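Local coordinates for protein AA10A (Thermobifida fusca, PDB 5UIZ) that binds copper and, as a lytic polysaccharide monooxygenase of family AA10, probably cleaves insoluble polysaccharides such as cellulose by oxidation, at residues A[44-49]-A[117-122]; A[177-180]-A[186-189]; A[202-207]-A[211-216]. All blocks are in the same frame, centred on the assembly; numbering follows the deposited sequence.

Interaction 1 of 3, residues A[44-49]-A[117-122]; sequences ATRNYG and RSMDAV
Arg46, in the first turn of helix 46-54, reaches across to the backbone of Met119 and so fastens a helix N-terminus to a 3-10 turn in the helical region beside the beta-sandwich. Thr45 sits at the N-cap, where its OG1 accepts a weak capping bond from Tyr48 N. From this turn, CG anti to the carbonyl carbon (chi1 -71°) and a chain extended from there carry the arginine's guanidinium to the 3-10 turn. Its CB lies 3.4 Å from Met119 SD in the conformer described; Met119 has two, so this packing is less certain than the polar bond. The flexible thioether fits between the arginine stem and Asn47 CB, which is 3.8 Å from SD. Farther out, Arg46 CD passes 3.7 Å from Met119 O. NE turns to a salt bridge with Asp218, while Trp125 makes a cation-pi contact with the side chain. At the tip, NH1 donates to Met119 O over 2.7 Å; the oxygen lies at the guanidinium edge, 5° from its plane, and receives the bond almost end-on. Arginine suits this buried place because one planar group can serve a carboxylate, a carbonyl and a water at once. A leucine here would leave Met119 O without this donor and would probably deprive the Asp218 carboxylate of this cation. Asn47, alongside, sends its ND2 elsewhere, to Ala80 O. An ordered water extends the grip, accepting from Arg46 NH1 at 2.7 Å and donating to Ala121 O at 2.9 Å.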
loop_
_atom_site.group_PDB
_atom_site.type_symbol
_atom_site.label_atom_id
_atom_site.label_comp_id
_atom_site.label_asym_id
_atom_site.label_seq_id
_atom_site.Cartn_x
_atom_site.Cartn_y
_atom_site.Cartn_z
ATOM N N ALA A 44 0.616 7.750 2.795
ATOM C CA ALA A 44 0.242 6.705 3.721
ATOM C C ALA A 44 -0.493 5.574 3.021
ATOM O O ALA A 44 -1.410 5.817 2.231
ATOM C CB ALA A 44 -0.664 7.279 4.784
ATOM N N THR A 45 -0.117 4.349 3.352
ATOM C CA THR A 45 -0.830 3.199 2.839
ATOM C C THR A 45 -2.262 3.141 3.402
ATOM O O THR A 45 -2.623 3.841 4.321
ATOM C CB THR A 45 -0.119 1.866 3.200
ATOM O OG1 THR A 45 0.146 1.813 4.601
ATOM C CG2 THR A 45 1.147 1.769 2.496
ATOM N N ARG A 46 -3.052 2.262 2.856
ATOM C CA ARG A 46 -4.388 2.060 3.329
ATOM C C ARG A 46 -4.484 1.668 4.806
ATOM O O ARG A 46 -5.259 2.289 5.518
ATOM C CB ARG A 46 -5.121 1.042 2.445
ATOM C CG ARG A 46 -5.450 1.597 1.082
ATOM C CD ARG A 46 -6.147 0.587 0.177
ATOM N NE ARG A 46 -6.495 1.249 -1.090
ATOM C CZ ARG A 46 -7.096 0.672 -2.134
ATOM N NH1 ARG A 46 -7.418 -0.618 -2.141
ATOM N NH2 ARG A 46 -7.398 1.392 -3.183
ATOM N N ASN A 47 -3.750 0.645 5.236
ATOM C CA ASN A 47 -3.928 0.140 6.585
ATOM C C ASN A 47 -3.167 1.035 7.575
ATOM O O ASN A 47 -3.631 1.211 8.678
ATOM C CB ASN A 47 -3.613 -1.393 6.752
ATOM C CG ASN A 47 -2.202 -1.744 6.386
ATOM O OD1 ASN A 47 -1.621 -1.072 5.557
ATOM N ND2 ASN A 47 -1.651 -2.786 6.976
ATOM N N TYR A 48 -2.060 1.654 7.176
ATOM C CA TYR A 48 -1.346 2.531 8.081
ATOM C C TYR A 48 -2.243 3.703 8.397
ATOM O O TYR A 48 -2.361 4.101 9.542
ATOM C CB TYR A 48 -0.033 3.030 7.497
ATOM C CG TYR A 48 0.679 3.985 8.379
ATOM C CD1 TYR A 48 1.228 3.533 9.551
ATOM C CD2 TYR A 48 0.776 5.331 8.086
ATOM C CE1 TYR A 48 1.905 4.376 10.410
ATOM C CE2 TYR A 48 1.439 6.215 8.971
ATOM C CZ TYR A 48 1.979 5.712 10.144
ATOM O OH TYR A 48 2.668 6.557 11.017
ATOM N N GLY A 49 -2.893 4.218 7.364
ATOM C CA GLY A 49 -3.718 5.374 7.497
ATOM C C GLY A 49 -4.947 5.073 8.338
ATOM O O GLY A 49 -5.334 5.837 9.200
ATOM N N ARG A 117 -7.304 -8.680 3.906
ATOM C CA ARG A 117 -8.188 -8.794 2.709
ATOM C C ARG A 117 -9.091 -7.569 2.490
ATOM O O ARG A 117 -9.494 -7.262 1.369
ATOM C CB ARG A 117 -8.989 -10.086 2.751
ATOM C CG ARG A 117 -10.119 -10.036 3.736
ATOM C CD ARG A 117 -10.766 -11.372 4.012
ATOM N NE ARG A 117 -11.862 -11.171 4.991
ATOM C CZ ARG A 117 -12.408 -12.115 5.773
ATOM N NH1 ARG A 117 -11.967 -13.367 5.736
ATOM N NH2 ARG A 117 -13.404 -11.806 6.606
ATOM N N SER A 118 -9.407 -6.844 3.564
ATOM C CA SER A 118 -10.229 -5.626 3.433
ATOM C C SER A 118 -9.531 -4.455 2.645
ATOM O O SER A 118 -10.178 -3.536 2.188
ATOM C CB SER A 118 -10.687 -5.158 4.849
ATOM O OG SER A 118 -9.537 -4.836 5.605
ATOM N N MET A 119 -8.221 -4.526 2.515
ATOM C CA MET A 119 -7.451 -3.592 1.701
ATOM C C MET A 119 -7.749 -3.710 0.239
ATOM O O MET A 119 -7.458 -2.798 -0.491
ATOM C CB MET A 119 -5.946 -3.831 1.862
ATOM C CG MET A 119 -5.395 -3.533 3.230
ATOM S SD MET A 119 -5.984 -1.951 3.810
ATOM C CE MET A 119 -7.073 -2.380 5.156
ATOM N N ASP A 120 -8.270 -4.859 -0.169
ATOM C CA ASP A 120 -8.698 -5.131 -1.506
ATOM C C ASP A 120 -10.064 -4.528 -1.844
ATOM O O ASP A 120 -10.490 -4.643 -2.991
ATOM C CB ASP A 120 -8.800 -6.664 -1.737
ATOM C CG ASP A 120 -7.432 -7.401 -1.741
ATOM O OD1 ASP A 120 -6.366 -6.757 -2.084
ATOM O OD2 ASP A 120 -7.446 -8.638 -1.470
ATOM N N ALA A 121 -10.774 -3.946 -0.877
ATOM C CA ALA A 121 -12.126 -3.497 -1.152
ATOM C C ALA A 121 -12.103 -2.269 -2.063
ATOM O O ALA A 121 -11.148 -1.500 -2.096
ATOM C CB ALA A 121 -12.939 -3.253 0.140
ATOM N N VAL A 122 -13.214 -2.102 -2.758
ATOM C CA VAL A 122 -13.407 -1.072 -3.747
ATOM C C VAL A 122 -14.246 0.008 -3.088
ATOM O O VAL A 122 -15.305 -0.269 -2.534
ATOM C CB VAL A 122 -14.058 -1.741 -4.975
ATOM C CG1 VAL A 122 -14.691 -0.773 -5.914
ATOM C CG2 VAL A 122 -13.009 -2.577 -5.725
HETATM O O HOH W 1 -9.009 -1.665 -4.111
#

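Interaction 2 of 3, residues A[177-180]-A[186-189]; sequences GSYP and QFTV
The phenol oxygen of Tyr179 rests against the base of Phe187, with OH 3.4 Å from Phe187 CB. It lies 3.8 Å from Phe187 CD2 as well, placed obliquely to the phenylalanine ring, and the carbon ends of the rings meet more loosely, Tyr179 CZ standing 4.3 Å from Phe187 CD2. This is no ring stack: the end of one side chain leans on the root of another. Beside this packing runs a polar link, through a water that lies in the plane of the tyrosine ring at its edge. The water is 2.9 Å from Tyr179 OH and donates to Gln186 O at 2.6 Å, so it spans two oxygens that stand 4.2 Å apart, Tyr179 OH and Gln186 O.

What sets these groups in place is the sandwich itself. Residues 177-180 belong to the loop that passes from strand 170-175 of the larger sheet to strand 184-190 at the margin of the three-stranded sheet, and Tyr179 is held to Ala146 by backbone hydrogen bonding. On the strand, Phe187 pairs through its backbone with Ile136. Its CG stands between the backbone N and the carbonyl carbon (chi1 55°), which leaves CB and CD2 facing the tyrosine hydroxyl. The buried ring also meets Phe149 and His174, residues of the opposing sheet; a large apolar side chain suits this interior place. Gln186, the residue before it, whose CB is directed away from the loop, contributes its carbonyl instead.

Tyrosine fits the boundary between core and solvent: its ring carbons join the apolar packing while its hydroxyl bonds a water. Because the backbone oxygen is reached through that water, the loop is tied to the strand by a small contact of mixed polarity, probably more yielding than a direct bond.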
loop_
_atom_site.group_PDB
_atom_site.type_symbol
_atom_site.label_atom_id
_atom_site.label_comp_id
_atom_site.label_asym_id
_atom_site.label_seq_id
_atom_site.Cartn_x
_atom_site.Cartn_y
_atom_site.Cartn_z
ATOM N N GLY A 177 17.550 0.648 -6.851
ATOM C CA GLY A 177 18.472 -0.409 -6.473
ATOM C C GLY A 177 18.387 -0.571 -4.942
ATOM O O GLY A 177 17.376 -0.130 -4.306
ATOM N N SER A 178 19.442 -1.160 -4.348
ATOM C CA SER A 178 19.421 -1.508 -2.945
ATOM C C SER A 178 19.686 -0.289 -2.055
ATOM O O SER A 178 20.272 0.678 -2.489
ATOM C CB SER A 178 20.422 -2.607 -2.666
ATOM O OG SER A 178 21.683 -2.153 -3.015
ATOM N N TYR A 179 19.184 -0.353 -0.826
ATOM C CA TYR A 179 19.422 0.642 0.193
ATOM C C TYR A 179 19.932 -0.063 1.403
ATOM O O TYR A 179 19.401 -1.104 1.793
ATOM C CB TYR A 179 18.131 1.373 0.598
ATOM C CG TYR A 179 17.672 2.399 -0.369
ATOM C CD1 TYR A 179 16.967 2.036 -1.522
ATOM C CD2 TYR A 179 17.903 3.758 -0.137
ATOM C CE1 TYR A 179 16.526 3.018 -2.437
ATOM C CE2 TYR A 179 17.470 4.724 -1.048
ATOM C CZ TYR A 179 16.786 4.353 -2.184
ATOM O OH TYR A 179 16.360 5.304 -3.058
ATOM N N PRO A 180 20.931 0.527 2.060
ATOM C CA PRO A 180 21.381 -0.123 3.285
ATOM C C PRO A 180 20.340 -0.033 4.392
ATOM O O PRO A 180 19.419 0.803 4.326
ATOM C CB PRO A 180 22.645 0.655 3.686
ATOM C CG PRO A 180 22.690 1.874 2.808
ATOM C CD PRO A 180 21.715 1.707 1.675
ATOM N N GLN A 186 13.749 7.084 1.898
ATOM C CA GLN A 186 12.918 7.878 1.009
ATOM C C GLN A 186 13.558 8.153 -0.317
ATOM O O GLN A 186 14.765 8.197 -0.403
ATOM C CB GLN A 186 12.506 9.176 1.670
ATOM C CG GLN A 186 13.636 10.155 1.889
ATOM C CD GLN A 186 13.131 11.436 2.471
ATOM O OE1 GLN A 186 12.216 11.402 3.271
ATOM N NE2 GLN A 186 13.738 12.580 2.089
ATOM N N PHE A 187 12.716 8.308 -1.329
ATOM C CA PHE A 187 13.132 8.543 -2.721
ATOM C C PHE A 187 11.953 9.155 -3.489
ATOM O O PHE A 187 10.810 8.966 -3.116
ATOM C CB PHE A 187 13.596 7.259 -3.398
ATOM C CG PHE A 187 12.592 6.138 -3.352
ATOM C CD1 PHE A 187 11.664 5.985 -4.364
ATOM C CD2 PHE A 187 12.587 5.238 -2.312
ATOM C CE1 PHE A 187 10.743 4.953 -4.324
ATOM C CE2 PHE A 187 11.664 4.234 -2.252
ATOM C CZ PHE A 187 10.727 4.103 -3.270
ATOM N N THR A 188 12.262 9.881 -4.532
ATOM C CA THR A 188 11.313 10.661 -5.299
ATOM C C THR A 188 11.007 9.925 -6.598
ATOM O O THR A 188 11.891 9.359 -7.216
ATOM C CB THR A 188 11.915 12.051 -5.613
ATOM O OG1 THR A 188 12.418 12.621 -4.401
ATOM C CG2 THR A 188 10.886 12.982 -6.209
ATOM N N VAL A 189 9.735 9.894 -6.980
ATOM C CA VAL A 189 9.308 9.173 -8.154
ATOM C C VAL A 189 8.500 10.180 -8.961
ATOM O O VAL A 189 8.023 11.163 -8.436
ATOM C CB VAL A 189 8.466 7.951 -7.809
ATOM C CG1 VAL A 189 9.112 7.111 -6.726
ATOM C CG2 VAL A 189 7.073 8.338 -7.399
HETATM O O HOH W 2 16.846 8.017 -2.012
#

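Interaction 3 of 3, residues A[202-207]-A[211-216]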
loop_
_atom_site.group_PDB
_atom_site.type_symbol
_atom_site.label_atom_id
_atom_site.label_comp_id
_atom_site.label_asym_id
_atom_site.label_seq_id
_atom_site.Cartn_x
_atom_site.Cartn_y
_atom_site.Cartn_z
ATOM N N THR A 202 3.467 0.060 -4.032
ATOM C CA THR A 202 4.896 -0.044 -3.732
ATOM C C THR A 202 5.254 -1.481 -3.261
ATOM O O THR A 202 4.619 -2.042 -2.347
ATOM C CB THR A 202 5.301 0.974 -2.649
ATOM O OG1 THR A 202 5.006 2.282 -3.102
ATOM C CG2 THR A 202 6.772 0.918 -2.349
ATOM N N ILE A 203 6.219 -2.060 -3.961
ATOM C CA ILE A 203 6.816 -3.326 -3.640
ATOM C C ILE A 203 8.200 -3.100 -3.024
ATOM O O ILE A 203 9.145 -2.583 -3.644
ATOM C CB ILE A 203 6.993 -4.235 -4.868
ATOM C CG1 ILE A 203 5.679 -4.387 -5.643
ATOM C CG2 ILE A 203 7.440 -5.631 -4.423
ATOM C CD1 ILE A 203 5.855 -5.251 -6.892
ATOM N N TRP A 204 8.312 -3.538 -1.786
ATOM C CA TRP A 204 9.519 -3.366 -1.043
ATOM C C TRP A 204 10.031 -4.740 -0.748
ATOM O O TRP A 204 9.371 -5.526 -0.105
ATOM C CB TRP A 204 9.255 -2.514 0.224
ATOM C CG TRP A 204 10.287 -2.679 1.277
ATOM C CD1 TRP A 204 11.633 -2.797 1.098
ATOM C CD2 TRP A 204 10.056 -2.752 2.671
ATOM N NE1 TRP A 204 12.249 -2.924 2.305
ATOM C CE2 TRP A 204 11.310 -2.892 3.291
ATOM C CE3 TRP A 204 8.908 -2.664 3.463
ATOM C CZ2 TRP A 204 11.464 -3.020 4.674
ATOM C CZ3 TRP A 204 9.038 -2.787 4.858
ATOM C CH2 TRP A 204 10.312 -2.979 5.447
ATOM N N LYS A 205 11.222 -5.022 -1.272
ATOM C CA LYS A 205 11.903 -6.285 -1.089
ATOM C C LYS A 205 12.983 -6.064 -0.018
ATOM O O LYS A 205 13.949 -5.313 -0.246
ATOM C CB LYS A 205 12.580 -6.712 -2.409
ATOM C CG LYS A 205 13.538 -7.875 -2.264
ATOM C CD LYS A 205 12.792 -9.120 -1.797
ATOM C CE LYS A 205 13.645 -10.386 -1.899
ATOM N NZ LYS A 205 14.805 -10.354 -0.983
ATOM N N ALA A 206 12.776 -6.674 1.139
ATOM C CA ALA A 206 13.698 -6.588 2.259
ATOM C C ALA A 206 14.943 -7.344 1.926
ATOM O O ALA A 206 14.895 -8.253 1.096
ATOM C CB ALA A 206 13.070 -7.155 3.525
ATOM N N SER A 207 16.055 -6.948 2.554
ATOM C CA SER A 207 17.368 -7.521 2.301
ATOM C C SER A 207 17.743 -8.698 3.201
ATOM O O SER A 207 18.683 -9.410 2.884
ATOM C CB SER A 207 18.464 -6.458 2.367
ATOM O OG SER A 207 18.211 -5.448 1.405
ATOM N N GLN A 211 11.630 -11.656 1.742
ATOM C CA GLN A 211 10.425 -11.137 2.343
ATOM C C GLN A 211 10.102 -9.885 1.573
ATOM O O GLN A 211 10.966 -8.985 1.393
ATOM C CB GLN A 211 10.691 -10.804 3.800
ATOM C CG GLN A 211 9.493 -10.198 4.527
ATOM C CD GLN A 211 9.745 -10.248 6.005
ATOM O OE1 GLN A 211 10.181 -9.278 6.571
ATOM N NE2 GLN A 211 9.569 -11.435 6.615
ATOM N N THR A 212 8.868 -9.810 1.125
ATOM C CA THR A 212 8.451 -8.769 0.268
ATOM C C THR A 212 7.187 -8.144 0.863
ATOM O O THR A 212 6.247 -8.852 1.160
ATOM C CB THR A 212 8.175 -9.311 -1.138
ATOM O OG1 THR A 212 9.330 -9.980 -1.640
ATOM C CG2 THR A 212 7.862 -8.160 -2.061
ATOM N N TYR A 213 7.205 -6.809 0.969
ATOM C CA TYR A 213 6.072 -5.999 1.379
ATOM C C TYR A 213 5.336 -5.408 0.214
ATOM O O TYR A 213 5.961 -4.940 -0.798
ATOM C CB TYR A 213 6.570 -4.887 2.285
ATOM C CG TYR A 213 7.134 -5.437 3.569
ATOM C CD1 TYR A 213 8.389 -6.010 3.605
ATOM C CD2 TYR A 213 6.403 -5.383 4.754
ATOM C CE1 TYR A 213 8.906 -6.534 4.786
ATOM C CE2 TYR A 213 6.911 -5.900 5.937
ATOM C CZ TYR A 213 8.160 -6.492 5.938
ATOM O OH TYR A 213 8.676 -6.997 7.102
ATOM N N TYR A 214 4.015 -5.377 0.367
ATOM C CA TYR A 214 3.082 -4.941 -0.664
ATOM C C TYR A 214 2.207 -3.812 -0.128
ATOM O O TYR A 214 1.355 -4.011 0.722
ATOM C CB TYR A 214 2.248 -6.118 -1.165
ATOM C CG TYR A 214 3.106 -7.152 -1.864
ATOM C CD1 TYR A 214 3.670 -6.891 -3.099
ATOM C CD2 TYR A 214 3.379 -8.367 -1.268
ATOM C CE1 TYR A 214 4.470 -7.853 -3.721
ATOM C CE2 TYR A 214 4.225 -9.290 -1.840
ATOM C CZ TYR A 214 4.747 -9.055 -3.058
ATOM O OH TYR A 214 5.536 -10.015 -3.668
ATOM N N LEU A 215 2.429 -2.626 -0.655
ATOM C CA LEU A 215 1.994 -1.384 -0.023
ATOM C C LEU A 215 1.172 -0.546 -0.951
ATOM O O LEU A 215 1.721 0.086 -1.840
ATOM C CB LEU A 215 3.234 -0.602 0.441
ATOM C CG LEU A 215 4.144 -1.487 1.325
ATOM C CD1 LEU A 215 5.532 -0.919 1.557
ATOM C CD2 LEU A 215 3.449 -1.877 2.638
ATOM N N CYS A 216 -0.158 -0.594 -0.795
ATOM C CA CYS A 216 -1.075 0.258 -1.558
ATOM C C CYS A 216 -1.352 1.584 -0.828
ATOM O O CYS A 216 -1.706 1.592 0.370
ATOM C CB CYS A 216 -2.438 -0.408 -1.818
ATOM S SG CYS A 216 -2.425 -1.743 -3.039
HETATM O O HOH W 3 2.607 2.830 -1.777
#
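Trp204 and Tyr213 lie side by side at the heart of an antiparallel beta hairpin whose strands, 202-206 and 211-216, run at 161° to each other within the larger sheet of the sandwich. Their rings form an offset stack, the tryptophan six-membered ring and the tyrosine ring having centroids 4.1 Å apart and planes at 20°. Trp204 CZ3 sits over the centre of the tyrosine ring, and Trp204 CE3 is only 3.3 Å from Tyr213 CG. Both side chains leave the same face of the sheet, so their flat rings can lie against each other; beneath them Trp204 N donates to Tyr213 O, and Tyr213 N to Trp204 O at 2.7 Å. Ala206 is small enough to leave its CB at the edge of the tyrosine ring. Tyr213 OH donates to Gln211 OE1 and bonds His37 N, and its side chain comes within about 3 Å of the copper held by His37 and His144, probably at the axial position where many AA10 relatives have phenylalanine.

The face bearing Ile203, Lys205, Thr212 and Tyr214 starts equally dense, with Ile203 CG2 and Thr212 CG2 at a tight 3.5 Å and Tyr214 CE1 also against that isoleucine methyl. Toward the hairpin turn it opens: Lys205, partly exposed, crosses Thr212 at about a right angle, with CD 3.6 Å from Thr212 OG1. Its bent chain carries NZ to Ala206 O, Met209 O and a salt bridge with Asp147. At the other end, among buried residues, a single water donates to Leu215 O at 2.9 Å and lies 2.8 Å from Thr202 OG1.

From the N terminus the three contacts follow in series, neither nesting nor crossing. Interaction 1 closes the longest loop, bringing residues 44-49 back to 117-122 across 67 intervening residues rich in helix. Interaction 2 then ties a short loop to the strand that follows it, where the chain passes between the two sheets, and interaction 3 closes the tight hairpin of strands 198-206 and 211-221. Interactions 1 and 3 touch, Arg46 N probably bonding to Cys216 O at 2.9 Å, which joins the helical region to the sandwich; the Cys106-Cys216 disulfide adds a covalent link. Interactions 2 and 3 approach to about 5 Å between nearest atoms without touching.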